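PDB 4HKG: phosphopantetheine attachment site family protein from Acinetobacter baumannii, which probably serves as a free-standing peptidyl carrier protein, holding substrates on a phosphopantetheine arm in a secondary metabolic pathway that has yet to be characterised. Local coordinates for residues K5-W10 with A75-V79; A45-S49 with E61-L65. All blocks are in the same frame, centred on the assembly; numbering follows the deposited sequence.

Interaction 1. Residues K5-W10 with A75-V79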
# COMPACT_ATOMS: atom_id res chain seq x y z
N LYS A 5 3.89 14.94 4.02
CA LYS A 5 3.79 13.66 3.31
C LYS A 5 5.08 12.85 3.38
O LYS A 5 5.79 12.66 2.38
CB LYS A 5 3.34 13.87 1.86
CG LYS A 5 1.96 14.50 1.73
CD LYS A 5 1.37 14.27 0.34
CE LYS A 5 0.00 14.92 0.20
NZ LYS A 5 0.08 16.40 0.34
N ASP A 6 5.37 12.36 4.57
CA ASP A 6 6.52 11.51 4.79
C ASP A 6 6.11 10.04 4.71
O ASP A 6 5.00 9.70 4.30
CB ASP A 6 7.20 11.84 6.12
CG ASP A 6 6.24 11.81 7.29
OD1 ASP A 6 5.12 11.27 7.17
OD2 ASP A 6 6.63 12.33 8.37
N LYS A 7 7.01 9.17 5.13
CA LYS A 7 6.76 7.74 5.09
C LYS A 7 5.53 7.37 5.92
O LYS A 7 4.68 6.60 5.46
CB LYS A 7 7.98 6.97 5.57
CG LYS A 7 7.83 5.46 5.50
CD LYS A 7 9.01 4.78 6.16
CE LYS A 7 8.89 3.27 6.11
NZ LYS A 7 9.95 2.61 6.91
N ALA A 8 5.42 7.93 7.12
CA ALA A 8 4.30 7.64 8.01
C ALA A 8 2.96 8.07 7.40
O ALA A 8 1.96 7.39 7.58
CB ALA A 8 4.51 8.30 9.37
N TYR A 9 2.95 9.19 6.69
CA TYR A 9 1.75 9.66 6.00
C TYR A 9 1.28 8.62 4.99
O TYR A 9 0.12 8.18 5.01
CB TYR A 9 2.07 10.99 5.31
CG TYR A 9 0.91 11.64 4.60
CD1 TYR A 9 0.14 12.60 5.24
CD2 TYR A 9 0.60 11.33 3.28
CE1 TYR A 9 -0.91 13.23 4.59
CE2 TYR A 9 -0.44 11.96 2.62
CZ TYR A 9 -1.20 12.89 3.28
OH TYR A 9 -2.24 13.51 2.63
N TRP A 10 2.18 8.20 4.10
CA TRP A 10 1.79 7.23 3.09
C TRP A 10 1.50 5.86 3.68
O TRP A 10 0.63 5.14 3.20
CB TRP A 10 2.84 7.14 1.97
CG TRP A 10 2.85 8.37 1.14
CD1 TRP A 10 3.88 9.27 1.00
CD2 TRP A 10 1.77 8.87 0.35
NE1 TRP A 10 3.50 10.28 0.16
CE2 TRP A 10 2.21 10.06 -0.26
CE3 TRP A 10 0.48 8.41 0.08
CZ2 TRP A 10 1.40 10.81 -1.10
CZ3 TRP A 10 -0.32 9.15 -0.76
CH2 TRP A 10 0.14 10.34 -1.34
N ALA A 75 5.22 2.36 1.17
CA ALA A 75 5.24 3.76 1.60
C ALA A 75 6.59 4.40 1.33
O ALA A 75 6.67 5.54 0.86
CB ALA A 75 4.90 3.87 3.08
N GLU A 76 7.66 3.66 1.63
CA GLU A 76 9.02 4.11 1.37
C GLU A 76 9.20 4.42 -0.11
O GLU A 76 9.79 5.43 -0.48
CB GLU A 76 10.03 3.05 1.83
CG GLU A 76 11.48 3.41 1.58
CD GLU A 76 12.11 4.16 2.73
OE1 GLU A 76 11.50 4.19 3.82
OE2 GLU A 76 13.22 4.70 2.55
N TYR A 77 8.69 3.53 -0.96
CA TYR A 77 8.77 3.72 -2.40
C TYR A 77 8.05 5.00 -2.85
O TYR A 77 8.60 5.78 -3.63
CB TYR A 77 8.22 2.50 -3.14
CG TYR A 77 8.20 2.68 -4.64
CD1 TYR A 77 9.36 2.56 -5.38
CD2 TYR A 77 7.01 2.98 -5.30
CE1 TYR A 77 9.35 2.73 -6.75
CE2 TYR A 77 6.99 3.15 -6.68
CZ TYR A 77 8.16 3.02 -7.39
OH TYR A 77 8.17 3.19 -8.76
N LEU A 78 6.84 5.22 -2.33
CA LEU A 78 6.08 6.41 -2.70
C LEU A 78 6.82 7.69 -2.33
O LEU A 78 6.87 8.63 -3.13
CB LEU A 78 4.69 6.42 -2.05
CG LEU A 78 3.73 5.34 -2.54
CD1 LEU A 78 2.38 5.55 -1.90
CD2 LEU A 78 3.62 5.37 -4.06
N VAL A 79 7.39 7.73 -1.13
CA VAL A 79 8.16 8.90 -0.72
C VAL A 79 9.31 9.16 -1.70
O VAL A 79 9.54 10.29 -2.11
CB VAL A 79 8.72 8.76 0.71
CG1 VAL A 79 9.71 9.87 1.03
CG2 VAL A 79 7.58 8.77 1.72
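W10 and L78 meet where helices 7-22 and 71-82 of the four-helix carrier-protein fold come together. The apolar part centres on the indole. L78 crosses it at about a right angle and lays CD1 over one face, displaced toward the rim, with L78 CD1 4.0 Å from W10 CE3. The opposite face is covered from within its own helix by Y9, whose CD2 stands over the centre of the indole, so the ring is held between an aliphatic tip and a phenol edge atom. V79 comes to the edge instead, V79 CG2 lying 3.8 Å from W10 CD1 and near the indole plane. The same methyl reaches the backbone at the start of helix 7-22, V79 CG2 to K7 N being 3.5 Å. A75 brings its methyl close to the backbone, A75 CB lying 3.6 Å from K7 O; the small side chain lets the two backbones approach. T56 and L82 also touch W10, and I14 continues the packing against A75 and L78.

The polar part lies at the exposed margin. K7 is extended, with CG anti to the backbone N (chi1 -177°), whereas E76 bends at chi2 (90°), which turns its carboxylate toward the lysine chain and across it at a slant. K7 NZ and E76 OE1 form a long salt bridge of 3.8 Å, while E76 OE1 is nearer to K7 CD, at 3.5 Å.

D6 is the N-cap of helix 7-22: D6 OD1 accepts from Y9 N at 3.0 Å, with an N-H...O angle of 155°.

Interaction 2. Residues A45-S49 with E61-L65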
# COMPACT_ATOMS: atom_id res chain seq x y z
N ALA A 45 -4.30 -6.06 -5.09
CA ALA A 45 -3.13 -5.29 -5.48
C ALA A 45 -3.49 -4.28 -6.58
O ALA A 45 -3.02 -3.13 -6.55
CB ALA A 45 -2.00 -6.20 -5.94
N LEU A 46 -4.31 -4.69 -7.53
CA LEU A 46 -4.77 -3.78 -8.57
C LEU A 46 -5.63 -2.64 -8.00
O LEU A 46 -5.49 -1.47 -8.39
CB LEU A 46 -5.53 -4.57 -9.64
CG LEU A 46 -6.21 -3.74 -10.73
CD1 LEU A 46 -5.17 -2.92 -11.49
CD2 LEU A 46 -7.00 -4.63 -11.68
N SER A 47 -6.52 -2.98 -7.07
CA SER A 47 -7.34 -1.97 -6.39
C SER A 47 -6.48 -0.94 -5.66
O SER A 47 -6.67 0.27 -5.82
CB SER A 47 -8.30 -2.64 -5.40
OG SER A 47 -8.94 -1.67 -4.58
N VAL A 48 -5.55 -1.42 -4.85
CA VAL A 48 -4.71 -0.55 -4.04
C VAL A 48 -3.80 0.33 -4.90
O VAL A 48 -3.72 1.54 -4.69
CB VAL A 48 -3.89 -1.37 -3.02
CG1 VAL A 48 -2.86 -0.49 -2.31
CG2 VAL A 48 -4.81 -2.04 -2.01
N SER A 49 -3.12 -0.27 -5.86
CA SER A 49 -2.24 0.51 -6.72
C SER A 49 -3.02 1.54 -7.54
O SER A 49 -2.58 2.68 -7.69
CB SER A 49 -1.37 -0.39 -7.60
OG SER A 49 -2.15 -1.22 -8.45
N GLU A 61 2.33 0.29 -11.07
CA GLU A 61 1.94 -1.06 -11.45
C GLU A 61 1.53 -1.88 -10.22
O GLU A 61 2.10 -1.70 -9.15
CB GLU A 61 3.09 -1.78 -12.14
CG GLU A 61 3.51 -1.21 -13.49
CD GLU A 61 4.76 -1.90 -14.03
OE1 GLU A 61 5.29 -2.81 -13.36
OE2 GLU A 61 5.21 -1.54 -15.14
N PRO A 62 0.59 -2.82 -10.39
CA PRO A 62 0.19 -3.66 -9.25
C PRO A 62 1.34 -4.52 -8.73
O PRO A 62 1.36 -4.89 -7.55
CB PRO A 62 -0.93 -4.53 -9.83
CG PRO A 62 -1.48 -3.72 -10.96
CD PRO A 62 -0.28 -3.04 -11.56
N THR A 63 2.30 -4.83 -9.60
CA THR A 63 3.49 -5.59 -9.20
C THR A 63 4.39 -4.82 -8.23
O THR A 63 5.31 -5.40 -7.66
CB THR A 63 4.31 -6.05 -10.42
OG1 THR A 63 4.47 -4.96 -11.32
CG2 THR A 63 3.60 -7.20 -11.14
N LEU A 64 4.14 -3.53 -8.02
CA LEU A 64 4.86 -2.82 -6.96
C LEU A 64 4.59 -3.44 -5.60
O LEU A 64 5.43 -3.34 -4.70
CB LEU A 64 4.48 -1.34 -6.93
CG LEU A 64 5.09 -0.49 -8.05
CD1 LEU A 64 4.48 0.90 -8.02
CD2 LEU A 64 6.61 -0.42 -7.96
N LEU A 65 3.44 -4.09 -5.42
CA LEU A 65 3.15 -4.75 -4.15
C LEU A 65 3.89 -6.07 -4.02
O LEU A 65 3.95 -6.63 -2.94
CB LEU A 65 1.64 -4.94 -3.91
CG LEU A 65 0.88 -3.69 -3.43
CD1 LEU A 65 0.61 -2.70 -4.56
CD2 LEU A 65 -0.41 -4.09 -2.73
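P62 overlaps the side of helix 42-56, its ring lying across the groove between L46 and S49. This is the junction in the four-helix carrier-protein fold at which short helix 64-67 is brought against helix 42-56, the helix that in this family begins at the phosphopantetheine serine. L46 lies side by side with the proline, both side chains pointing the same way, and L46 CD1 approaches P62 CG at 3.8 Å. S49 presents its hydroxyl to the other side of the groove: S49 OG is 3.5 Å from P62 CA and packs by van der Waals contact alone, since no hydrogen bond joins the two segments.

Deeper in, L65 sends CD2 over A45, with L65 CD2 4.0 Å from A45 CA, and reaches on toward V48. F35, L40 and L74 of helix 71-82 also touch this buried leucine. A bound methylpentanediol, probably from the crystallisation liquor, sits close to the A45 side chain.

Residues E61 to L64 form a type I beta turn, with L64 N donating to E61 O at 3.0 Å. The turn thus lets P62 and L65 both face helix 42-56.

The serine hydroxyl spends its proton within its own helix. A chi1 of 60° places S49 OG back over its own helix, where it donates to A45 O at 2.8 Å, and S49 N reaches A45 O from the opposite face of the carbonyl plane.

In the fold
Both contacts are partly buried and share the four-helix fold, yet they join different pairs: interaction 1 holds helix 7-22 to helix 71-82, whereas interaction 2 sets the turn leading into helix 64-67 against helix 42-56. They lie on opposite sides of the chain's centre, about 16 Å apart between centres, and the second is nested along the chain inside the loop closed by the first. Neither has a hydrogen bond across its segments. Interaction 1 combines an aromatic interior with a charged margin; interaction 2 is aliphatic, with a hydroxyl that donates within its own helix. Y77 and L64 join them directly, Y77 CE2 packing 3.6 Å from L64 CD1.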